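Local atomic coordinates of mannosephosphate isomerase, putative (Archaeoglobus fulgidus, PDB entry 1ZX5), a protein that probably catalyses the interconversion of D-mannose 6-phosphate and D-fructose 6-phosphate as a zinc-dependent isomerase with cupin domains. Residues H99-D104 with T191-F196; S119-F124 with F168-G173; A131-D136 with K206-K211. One frame throughout, in Å; residues are numbered along the deposited sequence.

Interaction 1. Residues H99-D104 with T191-F196; sequences HVHPSD and TLAYFF. With EDO (1,2-ethanediol), chain D.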
ATOM      1  N   HIS A  99      -4.265  11.808   9.975  1.00 26.24           N
ATOM      2  CA  HIS A  99      -5.514  11.421   9.352  1.00 26.02           C
ATOM      3  C   HIS A  99      -5.927  10.046   9.868  1.00 26.10           C
ATOM      4  O   HIS A  99      -5.188   9.413  10.623  1.00 26.45           O
ATOM      5  CB  HIS A  99      -5.410  11.468   7.818  1.00 25.84           C
ATOM      6  CG  HIS A  99      -4.222  10.747   7.260  1.00 26.17           C
ATOM      7  ND1 HIS A  99      -2.928  11.213   7.398  1.00 26.01           N
ATOM      8  CD2 HIS A  99      -4.134   9.614   6.520  1.00 26.75           C
ATOM      9  CE1 HIS A  99      -2.094  10.382   6.801  1.00 25.47           C
ATOM     10  NE2 HIS A  99      -2.798   9.405   6.257  1.00 26.33           N
ATOM     11  N   VAL A 100      -7.114   9.609   9.472  1.00 25.94           N
ATOM     12  CA  VAL A 100      -7.732   8.408   9.980  1.00 26.13           C
ATOM     13  C   VAL A 100      -8.655   7.856   8.892  1.00 26.41           C
ATOM     14  O   VAL A 100      -9.236   8.613   8.114  1.00 26.21           O
ATOM     15  CB  VAL A 100      -8.520   8.690  11.335  1.00 26.68           C
ATOM     16  CG1 VAL A 100      -9.611   9.750  11.161  1.00 25.00           C
ATOM     17  CG2 VAL A 100      -9.107   7.400  11.935  1.00 26.37           C
ATOM     18  N   HIS A 101      -8.772   6.534   8.841  1.00 26.70           N
ATOM     19  CA  HIS A 101      -9.622   5.852   7.875  1.00 27.06           C
ATOM     20  C   HIS A 101     -10.863   5.278   8.555  1.00 26.36           C
ATOM     21  O   HIS A 101     -10.780   4.811   9.694  1.00 26.27           O
ATOM     22  CB  HIS A 101      -8.856   4.710   7.212  1.00 27.81           C
ATOM     23  CG  HIS A 101      -7.613   5.148   6.505  1.00 31.62           C
ATOM     24  ND1 HIS A 101      -7.612   6.134   5.540  1.00 34.63           N
ATOM     25  CD2 HIS A 101      -6.333   4.717   6.603  1.00 34.88           C
ATOM     26  CE1 HIS A 101      -6.382   6.307   5.090  1.00 35.46           C
ATOM     27  NE2 HIS A 101      -5.589   5.456   5.714  1.00 37.07           N
ATOM     28  N   PRO A 102     -12.008   5.287   7.844  1.00 25.78           N
ATOM     29  CA  PRO A 102     -13.206   4.615   8.339  1.00 25.42           C
ATOM     30  C   PRO A 102     -13.164   3.091   8.098  1.00 25.61           C
ATOM     31  O   PRO A 102     -12.494   2.620   7.172  1.00 25.39           O
ATOM     32  CB  PRO A 102     -14.318   5.240   7.490  1.00 25.15           C
ATOM     33  CG  PRO A 102     -13.650   5.519   6.181  1.00 25.44           C
ATOM     34  CD  PRO A 102     -12.228   5.912   6.520  1.00 24.97           C
ATOM     35  N   SER A 103     -13.881   2.335   8.928  1.00 25.80           N
ATOM     36  CA  SER A 103     -14.184   0.933   8.633  1.00 26.54           C
ATOM     37  C   SER A 103     -15.232   0.846   7.517  1.00 27.03           C
ATOM     38  O   SER A 103     -15.817   1.860   7.128  1.00 27.14           O
ATOM     39  CB  SER A 103     -14.716   0.247   9.885  1.00 25.96           C
ATOM     40  OG  SER A 103     -15.906   0.879  10.330  1.00 26.71           O
ATOM     41  N   ASP A 104     -15.465  -0.358   7.007  1.00 27.63           N
ATOM     42  CA  ASP A 104     -16.562  -0.623   6.071  1.00 28.70           C
ATOM     43  C   ASP A 104     -17.894  -0.156   6.622  1.00 28.59           C
ATOM     44  O   ASP A 104     -18.690   0.451   5.921  1.00 28.74           O
ATOM     45  CB  ASP A 104     -16.662  -2.123   5.761  1.00 29.02           C
ATOM     46  CG  ASP A 104     -15.604  -2.589   4.781  1.00 32.03           C
ATOM     47  OD1 ASP A 104     -14.924  -1.736   4.153  1.00 33.80           O
ATOM     48  OD2 ASP A 104     -15.447  -3.824   4.642  1.00 37.39           O
ATOM     49  N   THR A 191      -9.577   5.062  -1.016  1.00 30.90           N
ATOM     50  CA  THR A 191      -8.741   6.191  -0.598  1.00 31.87           C
ATOM     51  C   THR A 191      -9.408   7.063   0.485  1.00 31.12           C
ATOM     52  O   THR A 191      -8.926   8.161   0.764  1.00 31.98           O
ATOM     53  CB  THR A 191      -8.429   7.117  -1.804  1.00 32.27           C
ATOM     54  OG1 THR A 191      -9.654   7.388  -2.503  1.00 34.20           O
ATOM     55  CG2 THR A 191      -7.443   6.448  -2.759  1.00 34.35           C
ATOM     56  N   LEU A 192     -10.506   6.607   1.086  1.00 29.86           N
ATOM     57  CA  LEU A 192     -11.153   7.409   2.132  1.00 28.98           C
ATOM     58  C   LEU A 192     -10.170   7.707   3.252  1.00 28.26           C
ATOM     59  O   LEU A 192      -9.575   6.793   3.829  1.00 28.10           O
ATOM     60  CB  LEU A 192     -12.391   6.721   2.713  1.00 28.44           C
ATOM     61  CG  LEU A 192     -13.619   6.613   1.819  1.00 29.70           C
ATOM     62  CD1 LEU A 192     -14.714   5.869   2.558  1.00 28.71           C
ATOM     63  CD2 LEU A 192     -14.097   7.990   1.351  1.00 30.26           C
ATOM     64  N   ALA A 193      -9.990   8.992   3.532  1.00 27.44           N
ATOM     65  CA  ALA A 193      -9.107   9.445   4.594  1.00 27.22           C
ATOM     66  C   ALA A 193      -9.614  10.782   5.100  1.00 26.82           C
ATOM     67  O   ALA A 193      -9.947  11.662   4.307  1.00 26.92           O
ATOM     68  CB  ALA A 193      -7.644   9.564   4.084  1.00 26.73           C
ATOM     69  N   TYR A 194      -9.685  10.919   6.418  1.00 26.07           N
ATOM     70  CA  TYR A 194     -10.170  12.139   7.031  1.00 25.99           C
ATOM     71  C   TYR A 194      -9.068  12.766   7.846  1.00 25.42           C
ATOM     72  O   TYR A 194      -8.520  12.143   8.758  1.00 25.73           O
ATOM     73  CB  TYR A 194     -11.388  11.856   7.897  1.00 26.16           C
ATOM     74  CG  TYR A 194     -12.472  11.095   7.169  1.00 27.04           C
ATOM     75  CD1 TYR A 194     -13.003  11.571   5.949  1.00 27.13           C
ATOM     76  CD2 TYR A 194     -12.981   9.908   7.696  1.00 26.94           C
ATOM     77  CE1 TYR A 194     -14.014  10.867   5.278  1.00 26.28           C
ATOM     78  CE2 TYR A 194     -13.985   9.193   7.038  1.00 27.26           C
ATOM     79  CZ  TYR A 194     -14.495   9.675   5.833  1.00 28.12           C
ATOM     80  OH  TYR A 194     -15.509   8.970   5.211  1.00 28.88           O
ATOM     81  N   PHE A 195      -8.745  14.005   7.509  1.00 24.85           N
ATOM     82  CA  PHE A 195      -7.605  14.691   8.108  1.00 23.98           C
ATOM     83  C   PHE A 195      -8.030  15.501   9.319  1.00 23.50           C
ATOM     84  O   PHE A 195      -9.190  15.895   9.433  1.00 23.64           O
ATOM     85  CB  PHE A 195      -6.899  15.550   7.046  1.00 23.55           C
ATOM     86  CG  PHE A 195      -6.071  14.731   6.073  1.00 23.92           C
ATOM     87  CD1 PHE A 195      -4.687  14.597   6.251  1.00 22.90           C
ATOM     88  CD2 PHE A 195      -6.675  14.074   4.997  1.00 22.09           C
ATOM     89  CE1 PHE A 195      -3.911  13.812   5.365  1.00 24.19           C
ATOM     90  CE2 PHE A 195      -5.911  13.297   4.101  1.00 24.38           C
ATOM     91  CZ  PHE A 195      -4.528  13.157   4.288  1.00 23.39           C
ATOM     92  N   PHE A 196      -7.090  15.735  10.227  1.00 23.21           N
ATOM     93  CA  PHE A 196      -7.340  16.546  11.417  1.00 23.00           C
ATOM     94  C   PHE A 196      -7.411  18.039  11.080  1.00 22.96           C
ATOM     95  O   PHE A 196      -6.481  18.801  11.347  1.00 23.32           O
ATOM     96  CB  PHE A 196      -6.256  16.276  12.468  1.00 22.87           C
ATOM     97  CG  PHE A 196      -6.501  15.043  13.306  1.00 23.02           C
ATOM     98  CD1 PHE A 196      -7.132  13.910  12.763  1.00 22.96           C
ATOM     99  CD2 PHE A 196      -6.079  15.004  14.637  1.00 22.40           C
ATOM    100  CE1 PHE A 196      -7.345  12.761  13.537  1.00 23.49           C
ATOM    101  CE2 PHE A 196      -6.279  13.855  15.416  1.00 23.71           C
ATOM    102  CZ  PHE A 196      -6.918  12.737  14.867  1.00 23.24           C
TER
HETATM  103  C1  EDO D 801     -11.847  -3.199   6.401  1.00 53.99           C
HETATM  104  O1  EDO D 801     -11.832  -2.739   5.044  1.00 54.55           O
HETATM  105  C2  EDO D 801     -12.386  -2.076   7.268  1.00 51.99           C
HETATM  106  O2  EDO D 801     -13.514  -2.546   8.015  1.00 52.11           O
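H99 and F195 meet as an offset stack, their ring centroids 4.5 Å apart and their planes inclined by 26°. H99 CB sits almost over the middle of the phenyl face, 3.6 Å from the F195 centroid in a CH-pi contact, while the imidazole extends toward the phenyl rim until ND1 lies 3.4 Å from F195 CE1. The histidine reaches this position because CG is turned between the backbone N and the carbonyl carbon (chi1 50°), which lays its ring alongside F195. Replacing F195 by an alanine would probably uncover this flank of H99 and leave its imidazole freer to rock.

Next to the stack, V100 and Y194 form an antiparallel hydrogen-bonded pair. Y194 N gives a nearly straight bond to V100 O (2.9 Å), whereas V100 N reaches Y194 O at 3.0 Å on a more bent path. Beyond the pair the ladder passes to a side chain: H101 ND1 donates to L192 O over 2.7 Å, within the carbonyl plane but tilted from the imidazole plane. On the side of V100 and Y194, P102 sets CD 3.8 Å from Y194 CE2, and its CG meets L192 CD1.

A second shell fixes these groups. H99 ND1 is bonded to Q97 O, Y194 OH to E112, and the rings of H99 and H101 both meet H176; helix 201-207 packs on V100 and Y194. This two-stranded ribbon thus illustrates how a short strand pair can present histidines to a pocket. With their ND1 atoms committed to carbonyl oxygens, H99 and H101 both aim NE2 at one bound glycerol, probably from the crystallisation liquor, through weak hydrogen bonds, consistent with a polar pocket in which both imidazoles hold a defined rotation.

Interaction 2. Residues S119-F124 with F168-G173; sequences SAWLVF and FVIRPG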
ATOM      1  N   SER A 119      -4.819  -1.096   6.133  1.00 30.68           N
ATOM      2  CA  SER A 119      -3.569  -1.105   5.385  1.00 31.17           C
ATOM      3  C   SER A 119      -2.373  -1.699   6.115  1.00 30.78           C
ATOM      4  O   SER A 119      -2.296  -1.704   7.352  1.00 30.95           O
ATOM      5  CB  SER A 119      -3.234   0.298   4.881  1.00 31.89           C
ATOM      6  OG  SER A 119      -3.022   1.148   5.973  1.00 36.27           O
ATOM      7  N   ALA A 120      -1.456  -2.228   5.313  1.00 29.91           N
ATOM      8  CA  ALA A 120      -0.196  -2.744   5.775  1.00 29.22           C
ATOM      9  C   ALA A 120       0.914  -1.888   5.143  1.00 29.27           C
ATOM     10  O   ALA A 120       0.899  -1.603   3.946  1.00 29.16           O
ATOM     11  CB  ALA A 120      -0.062  -4.217   5.398  1.00 28.65           C
ATOM     12  N   TRP A 121       1.863  -1.469   5.969  1.00 29.44           N
ATOM     13  CA  TRP A 121       2.945  -0.574   5.565  1.00 29.29           C
ATOM     14  C   TRP A 121       4.248  -1.333   5.636  1.00 28.45           C
ATOM     15  O   TRP A 121       4.479  -2.070   6.587  1.00 28.23           O
ATOM     16  CB  TRP A 121       3.047   0.591   6.552  1.00 30.66           C
ATOM     17  CG  TRP A 121       1.997   1.656   6.443  1.00 32.01           C
ATOM     18  CD1 TRP A 121       0.801   1.589   5.782  1.00 33.57           C
ATOM     19  CD2 TRP A 121       2.049   2.953   7.051  1.00 34.77           C
ATOM     20  NE1 TRP A 121       0.117   2.774   5.916  1.00 35.48           N
ATOM     21  CE2 TRP A 121       0.863   3.631   6.691  1.00 35.97           C
ATOM     22  CE3 TRP A 121       2.989   3.610   7.871  1.00 35.14           C
ATOM     23  CZ2 TRP A 121       0.583   4.941   7.128  1.00 35.69           C
ATOM     24  CZ3 TRP A 121       2.713   4.920   8.304  1.00 34.53           C
ATOM     25  CH2 TRP A 121       1.523   5.567   7.930  1.00 34.01           C
ATOM     26  N   LEU A 122       5.083  -1.162   4.616  1.00 27.67           N
ATOM     27  CA  LEU A 122       6.462  -1.624   4.625  1.00 26.54           C
ATOM     28  C   LEU A 122       7.345  -0.409   4.361  1.00 26.96           C
ATOM     29  O   LEU A 122       7.268   0.229   3.310  1.00 27.25           O
ATOM     30  CB  LEU A 122       6.709  -2.711   3.574  1.00 26.22           C
ATOM     31  CG  LEU A 122       8.140  -3.281   3.533  1.00 25.79           C
ATOM     32  CD1 LEU A 122       8.449  -4.191   4.747  1.00 22.13           C
ATOM     33  CD2 LEU A 122       8.392  -4.015   2.211  1.00 24.85           C
ATOM     34  N   VAL A 123       8.175  -0.103   5.339  1.00 26.76           N
ATOM     35  CA  VAL A 123       8.994   1.096   5.349  1.00 26.49           C
ATOM     36  C   VAL A 123      10.351   0.762   4.713  1.00 26.26           C
ATOM     37  O   VAL A 123      10.830  -0.360   4.837  1.00 25.74           O
ATOM     38  CB  VAL A 123       9.124   1.560   6.831  1.00 27.36           C
ATOM     39  CG1 VAL A 123      10.313   2.453   7.060  1.00 28.34           C
ATOM     40  CG2 VAL A 123       7.803   2.192   7.329  1.00 25.17           C
ATOM     41  N   PHE A 124      10.965   1.726   4.032  1.00 25.62           N
ATOM     42  CA  PHE A 124      12.224   1.478   3.330  1.00 25.15           C
ATOM     43  C   PHE A 124      13.424   2.202   3.903  1.00 25.19           C
ATOM     44  O   PHE A 124      14.538   1.968   3.467  1.00 26.01           O
ATOM     45  CB  PHE A 124      12.091   1.799   1.832  1.00 24.91           C
ATOM     46  CG  PHE A 124      11.146   0.886   1.111  1.00 23.81           C
ATOM     47  CD1 PHE A 124      11.406  -0.486   1.031  1.00 24.50           C
ATOM     48  CD2 PHE A 124       9.982   1.379   0.554  1.00 23.36           C
ATOM     49  CE1 PHE A 124      10.522  -1.350   0.392  1.00 23.94           C
ATOM     50  CE2 PHE A 124       9.099   0.532  -0.108  1.00 25.25           C
ATOM     51  CZ  PHE A 124       9.373  -0.839  -0.191  1.00 24.51           C
ATOM     52  N   PHE A 168       3.974  -1.879   9.658  1.00 26.08           N
ATOM     53  CA  PHE A 168       2.870  -1.399  10.466  1.00 26.92           C
ATOM     54  C   PHE A 168       1.584  -1.932   9.872  1.00 27.25           C
ATOM     55  O   PHE A 168       1.511  -2.195   8.668  1.00 27.42           O
ATOM     56  CB  PHE A 168       2.847   0.145  10.493  1.00 26.89           C
ATOM     57  CG  PHE A 168       4.064   0.736  11.124  1.00 27.06           C
ATOM     58  CD1 PHE A 168       4.118   0.935  12.499  1.00 26.89           C
ATOM     59  CD2 PHE A 168       5.178   1.046  10.356  1.00 26.91           C
ATOM     60  CE1 PHE A 168       5.260   1.451  13.107  1.00 27.29           C
ATOM     61  CE2 PHE A 168       6.327   1.564  10.954  1.00 28.17           C
ATOM     62  CZ  PHE A 168       6.366   1.765  12.334  1.00 27.23           C
ATOM     63  N   VAL A 169       0.583  -2.107  10.725  1.00 27.34           N
ATOM     64  CA  VAL A 169      -0.766  -2.392  10.266  1.00 27.46           C
ATOM     65  C   VAL A 169      -1.653  -1.305  10.843  1.00 27.63           C
ATOM     66  O   VAL A 169      -1.765  -1.164  12.061  1.00 27.14           O
ATOM     67  CB  VAL A 169      -1.275  -3.810  10.682  1.00 27.97           C
ATOM     68  CG1 VAL A 169      -2.755  -3.994  10.272  1.00 27.25           C
ATOM     69  CG2 VAL A 169      -0.396  -4.918  10.059  1.00 26.93           C
ATOM     70  N   ILE A 170      -2.244  -0.510   9.949  1.00 27.73           N
ATOM     71  CA  ILE A 170      -3.074   0.623  10.336  1.00 27.57           C
ATOM     72  C   ILE A 170      -4.531   0.242  10.133  1.00 27.62           C
ATOM     73  O   ILE A 170      -5.021   0.155   8.998  1.00 26.80           O
ATOM     74  CB  ILE A 170      -2.716   1.921   9.532  1.00 27.77           C
ATOM     75  CG1 ILE A 170      -1.198   2.185   9.548  1.00 27.49           C
ATOM     76  CG2 ILE A 170      -3.511   3.118  10.062  1.00 27.42           C
ATOM     77  CD1 ILE A 170      -0.606   2.461  10.925  1.00 28.47           C
ATOM     78  N   ARG A 171      -5.203   0.001  11.252  1.00 27.97           N
ATOM     79  CA  ARG A 171      -6.605  -0.409  11.265  1.00 28.94           C
ATOM     80  C   ARG A 171      -7.556   0.799  11.284  1.00 28.35           C
ATOM     81  O   ARG A 171      -7.168   1.901  11.693  1.00 28.03           O
ATOM     82  CB  ARG A 171      -6.857  -1.350  12.451  1.00 28.75           C
ATOM     83  CG  ARG A 171      -6.098  -2.665  12.288  1.00 30.50           C
ATOM     84  CD  ARG A 171      -6.340  -3.691  13.402  1.00 32.30           C
ATOM     85  NE  ARG A 171      -5.522  -4.884  13.143  1.00 38.93           N
ATOM     86  CZ  ARG A 171      -4.278  -5.059  13.595  1.00 41.48           C
ATOM     87  NH1 ARG A 171      -3.701  -4.128  14.356  1.00 42.05           N
ATOM     88  NH2 ARG A 171      -3.604  -6.166  13.282  1.00 42.34           N
ATOM     89  N   PRO A 172      -8.805   0.602  10.818  1.00 28.24           N
ATOM     90  CA  PRO A 172      -9.786   1.689  10.807  1.00 27.83           C
ATOM     91  C   PRO A 172      -9.899   2.359  12.176  1.00 27.38           C
ATOM     92  O   PRO A 172      -9.886   1.678  13.207  1.00 27.59           O
ATOM     93  CB  PRO A 172     -11.090   0.968  10.463  1.00 28.04           C
ATOM     94  CG  PRO A 172     -10.658  -0.205   9.655  1.00 28.37           C
ATOM     95  CD  PRO A 172      -9.359  -0.653  10.264  1.00 28.07           C
ATOM     96  N   GLY A 173      -9.981   3.682  12.186  1.00 26.78           N
ATOM     97  CA  GLY A 173     -10.086   4.426  13.437  1.00 26.37           C
ATOM     98  C   GLY A 173      -8.761   4.874  14.033  1.00 26.18           C
ATOM     99  O   GLY A 173      -8.739   5.779  14.872  1.00 26.48           O
TER
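F168 begins the pairing opposite W121, where the two residues exchange backbone hydrogen bonds: W121 N to F168 O at 2.8 Å, nearly straight, and F168 N to W121 O at 3.1 Å. Their side chains leave the sheet on the same face, with W121 CB and F168 CB 4.0 Å apart. The phenyl group crosses the indole obliquely, and V123 CG2 meets its CE2 at the ring edge, in plane. F160 meets the F168 ring edge-to-face from outside the pair.

V169 follows on the other face, in a non-hydrogen-bonded pair with A120. Here the strands come close enough for V169 CA to make a CA-H...O contact of 3.4 Å with S119 O. The rung belongs to the border of a six-stranded antiparallel sheet, in keeping with the cupin family of this protein: strand 167-170 is outermost, and strand 119-123 lies between it and strand 181-188. On this face A120 also touches L232 of strand 230-237, which belongs to a different sheet.

I170 returns to the W121 face. Its nitrogen bonds to S119 O (2.9 Å), and its carbonyl accepts from S119 N. With CG1 anti to the carbonyl carbon (chi1 -49°), that atom is carried over the indole, 4.0 Å from the centroid of the W121 five-membered ring and 18° off its normal, while CD1 continues toward A131. I170 CB meanwhile lies 3.7 Å from S119 OG. H176 meets the same indole.

At R171 the strand has ended; the extended side chain lays its guanidinium so that V169 CG1 lies over the centre of one face. At the backbone angles of G173 (phi 92°) a CB would press on the carbonyl oxygen of P172, which calls for glycine.

Interaction 3. Residues A131-D136 with K206-K211; sequences AGFKED and KVLNTK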
ATOM      1  N   ALA A 131       1.431   6.446  14.791  1.00 27.80           N
ATOM      2  CA  ALA A 131       0.235   5.604  14.732  1.00 27.93           C
ATOM      3  C   ALA A 131      -0.360   5.317  16.109  1.00 28.08           C
ATOM      4  O   ALA A 131       0.310   4.735  16.973  1.00 28.22           O
ATOM      5  CB  ALA A 131       0.539   4.279  13.977  1.00 27.76           C
ATOM      6  N   GLY A 132      -1.619   5.726  16.295  1.00 28.21           N
ATOM      7  CA  GLY A 132      -2.375   5.507  17.527  1.00 28.61           C
ATOM      8  C   GLY A 132      -2.053   6.546  18.589  1.00 29.40           C
ATOM      9  O   GLY A 132      -0.903   6.976  18.704  1.00 29.49           O
ATOM     10  N   PHE A 133      -3.058   6.969  19.354  1.00 29.66           N
ATOM     11  CA  PHE A 133      -2.810   7.898  20.457  1.00 30.42           C
ATOM     12  C   PHE A 133      -1.959   7.218  21.515  1.00 31.37           C
ATOM     13  O   PHE A 133      -2.157   6.036  21.818  1.00 31.34           O
ATOM     14  CB  PHE A 133      -4.113   8.421  21.066  1.00 29.36           C
ATOM     15  CG  PHE A 133      -4.823   9.418  20.204  1.00 28.97           C
ATOM     16  CD1 PHE A 133      -4.220  10.633  19.876  1.00 28.16           C
ATOM     17  CD2 PHE A 133      -6.095   9.141  19.700  1.00 27.66           C
ATOM     18  CE1 PHE A 133      -4.884  11.555  19.059  1.00 27.93           C
ATOM     19  CE2 PHE A 133      -6.756  10.053  18.881  1.00 26.52           C
ATOM     20  CZ  PHE A 133      -6.151  11.260  18.562  1.00 27.29           C
ATOM     21  N   LYS A 134      -0.994   7.954  22.058  1.00 32.79           N
ATOM     22  CA  LYS A 134      -0.156   7.402  23.120  1.00 34.51           C
ATOM     23  C   LYS A 134      -0.831   7.472  24.499  1.00 34.90           C
ATOM     24  O   LYS A 134      -0.452   6.746  25.408  1.00 35.25           O
ATOM     25  CB  LYS A 134       1.254   8.014  23.114  1.00 35.01           C
ATOM     26  CG  LYS A 134       1.330   9.492  23.435  1.00 37.39           C
ATOM     27  CD  LYS A 134       2.671  10.039  22.996  1.00 41.55           C
ATOM     28  CE  LYS A 134       2.876  11.450  23.526  1.00 44.75           C
ATOM     29  NZ  LYS A 134       4.067  12.074  22.867  1.00 47.54           N
ATOM     30  N   GLU A 135      -1.840   8.334  24.630  1.00 35.33           N
ATOM     31  CA  GLU A 135      -2.717   8.356  25.804  1.00 36.00           C
ATOM     32  C   GLU A 135      -4.157   8.580  25.344  1.00 35.58           C
ATOM     33  O   GLU A 135      -4.379   9.048  24.230  1.00 35.34           O
ATOM     34  CB  GLU A 135      -2.313   9.468  26.792  1.00 36.29           C
ATOM     35  CG  GLU A 135      -0.908   9.319  27.435  1.00 39.41           C
ATOM     36  CD  GLU A 135      -0.724   8.045  28.293  1.00 42.62           C
ATOM     37  OE1 GLU A 135      -1.687   7.614  28.979  1.00 43.98           O
ATOM     38  OE2 GLU A 135       0.399   7.482  28.288  1.00 43.92           O
ATOM     39  N   ASP A 136      -5.126   8.242  26.198  1.00 35.30           N
ATOM     40  CA  ASP A 136      -6.532   8.599  25.976  1.00 35.07           C
ATOM     41  C   ASP A 136      -6.668  10.104  25.734  1.00 35.06           C
ATOM     42  O   ASP A 136      -6.008  10.908  26.391  1.00 34.95           O
ATOM     43  CB  ASP A 136      -7.390   8.220  27.186  1.00 35.02           C
ATOM     44  CG  ASP A 136      -7.609   6.716  27.328  1.00 35.24           C
ATOM     45  OD1 ASP A 136      -7.088   5.920  26.517  1.00 34.26           O
ATOM     46  OD2 ASP A 136      -8.322   6.327  28.276  1.00 36.30           O
ATOM     47  N   LYS A 206     -16.697  10.890  13.973  1.00 28.56           N
ATOM     48  CA  LYS A 206     -17.448   9.652  13.809  1.00 29.37           C
ATOM     49  C   LYS A 206     -16.619   8.360  13.709  1.00 29.25           C
ATOM     50  O   LYS A 206     -17.143   7.274  13.956  1.00 29.20           O
ATOM     51  CB  LYS A 206     -18.372   9.795  12.605  1.00 29.80           C
ATOM     52  CG  LYS A 206     -19.543  10.736  12.927  1.00 32.77           C
ATOM     53  CD  LYS A 206     -20.401  10.976  11.715  1.00 38.03           C
ATOM     54  CE  LYS A 206     -21.602  11.856  12.044  1.00 41.41           C
ATOM     55  NZ  LYS A 206     -22.153  12.408  10.762  1.00 44.27           N
ATOM     56  N   VAL A 207     -15.337   8.465  13.357  1.00 28.88           N
ATOM     57  CA  VAL A 207     -14.540   7.260  13.090  1.00 28.82           C
ATOM     58  C   VAL A 207     -13.308   7.129  13.982  1.00 28.42           C
ATOM     59  O   VAL A 207     -12.742   6.050  14.090  1.00 28.84           O
ATOM     60  CB  VAL A 207     -14.125   7.141  11.580  1.00 29.02           C
ATOM     61  CG1 VAL A 207     -15.328   7.369  10.667  1.00 29.02           C
ATOM     62  CG2 VAL A 207     -13.007   8.118  11.229  1.00 29.02           C
ATOM     63  N   LEU A 208     -12.902   8.223  14.620  1.00 28.34           N
ATOM     64  CA  LEU A 208     -11.635   8.266  15.351  1.00 27.61           C
ATOM     65  C   LEU A 208     -11.638   7.433  16.639  1.00 28.25           C
ATOM     66  O   LEU A 208     -12.530   7.579  17.492  1.00 27.90           O
ATOM     67  CB  LEU A 208     -11.226   9.714  15.656  1.00 27.17           C
ATOM     68  CG  LEU A 208      -9.904   9.911  16.409  1.00 26.09           C
ATOM     69  CD1 LEU A 208      -8.710   9.411  15.577  1.00 22.96           C
ATOM     70  CD2 LEU A 208      -9.732  11.369  16.837  1.00 25.79           C
ATOM     71  N   ASN A 209     -10.638   6.558  16.759  1.00 28.59           N
ATOM     72  CA  ASN A 209     -10.342   5.874  18.021  1.00 28.77           C
ATOM     73  C   ASN A 209      -9.570   6.838  18.929  1.00 29.06           C
ATOM     74  O   ASN A 209      -8.406   7.159  18.669  1.00 29.06           O
ATOM     75  CB  ASN A 209      -9.541   4.590  17.748  1.00 28.72           C
ATOM     76  CG  ASN A 209      -9.337   3.718  18.998  1.00 28.71           C
ATOM     77  OD1 ASN A 209      -9.585   4.138  20.132  1.00 29.62           O
ATOM     78  ND2 ASN A 209      -8.860   2.499  18.782  1.00 28.26           N
ATOM     79  N   THR A 210     -10.231   7.307  19.980  1.00 29.66           N
ATOM     80  CA  THR A 210      -9.643   8.273  20.907  1.00 30.60           C
ATOM     81  C   THR A 210      -8.920   7.620  22.091  1.00 31.26           C
ATOM     82  O   THR A 210      -8.375   8.326  22.946  1.00 31.35           O
ATOM     83  CB  THR A 210     -10.703   9.256  21.447  1.00 30.94           C
ATOM     84  OG1 THR A 210     -11.817   8.519  21.971  1.00 30.87           O
ATOM     85  CG2 THR A 210     -11.174  10.217  20.333  1.00 30.69           C
ATOM     86  N   LYS A 211      -8.905   6.283  22.128  1.00 31.79           N
ATOM     87  CA  LYS A 211      -8.219   5.542  23.191  1.00 32.48           C
ATOM     88  C   LYS A 211      -6.730   5.375  22.919  1.00 32.63           C
ATOM     89  O   LYS A 211      -6.288   5.349  21.767  1.00 32.16           O
ATOM     90  CB  LYS A 211      -8.827   4.141  23.396  1.00 32.62           C
ATOM     91  CG  LYS A 211     -10.299   4.097  23.741  1.00 34.74           C
ATOM     92  CD  LYS A 211     -10.644   5.047  24.880  1.00 38.45           C
ATOM     93  CE  LYS A 211     -12.113   5.446  24.832  1.00 40.87           C
ATOM     94  NZ  LYS A 211     -12.416   6.537  25.802  1.00 42.18           N
TER
HETATM   95  O   HOH W   1      -5.871   5.878  18.878  1.00 30.49           O
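This is a surface contact between two loops, built round the ring of F133, whose edge meets the L208 side chain and the carbonyl oxygens of N209 and K211. One loop leads from strand 128-131 toward helix 139-146; the other leaves the end of helix 201-207. N209 O lies at the ring edge beside CD2 and CE2 of F133, 3.2 Å from CD2, so the weakly positive rim of the ring probably faces the partly negative oxygen. Farther round the same edge F133 CE2 meets L208 CD2 at 3.8 Å, the leucine crossing the phenyl group at about a right angle. L208 reaches the ring because its CG lies anti to the backbone N (chi1 -179°), and L142 of helix 139-146 touches both side chains.

The loop opposite F133 keeps its shape through an Asx turn: N209 OD1 accepts from K211 N at 3.0 Å. That turn brings the carbonyls of N209 and K211 round to a single water molecule, which donates to N209 O (2.8 Å) and to K211 O (3.0 Å) and accepts from F133 N. The two segments thus share their polar backbone groups through a solvent molecule. G132, just before F133, has the positive phi of a corner at which the chain turns.

Toward the exposed end the contact becomes polar. D136 CA makes a CA-H...O contact with T210 O, and D136 OD1 lies 3.5 Å from K211 CA. That carboxylate oxygen is bonded to the backbone N of K212, just after K211, which probably steadies the carboxylate. The K211 chain bends at chi2 (-49°), leaving its NZ 4.8 Å from D136 OD2, a loose pairing of opposite charges rather than a salt bridge.

In the fold
The three contacts touch one another in the fold, running from near the chain's centre (interaction 2) to its surface (interaction 3). Interaction 1 stands about 13 Å, centre to centre, from each of the others, with about 15 Å between interactions 2 and 3. In sequence, interaction 2 is nested inside the loop closed by interaction 1, while interaction 3 crosses both. G173 joins them: its N probably donates to H101 O, and its O probably takes a bond from N209 N. Helix 201-207, which follows strand 194-195, leads from interaction 1 into interaction 3. The edge of the six-stranded sheet, the two-stranded ribbon and the peripheral loops are thereby fastened into one unit.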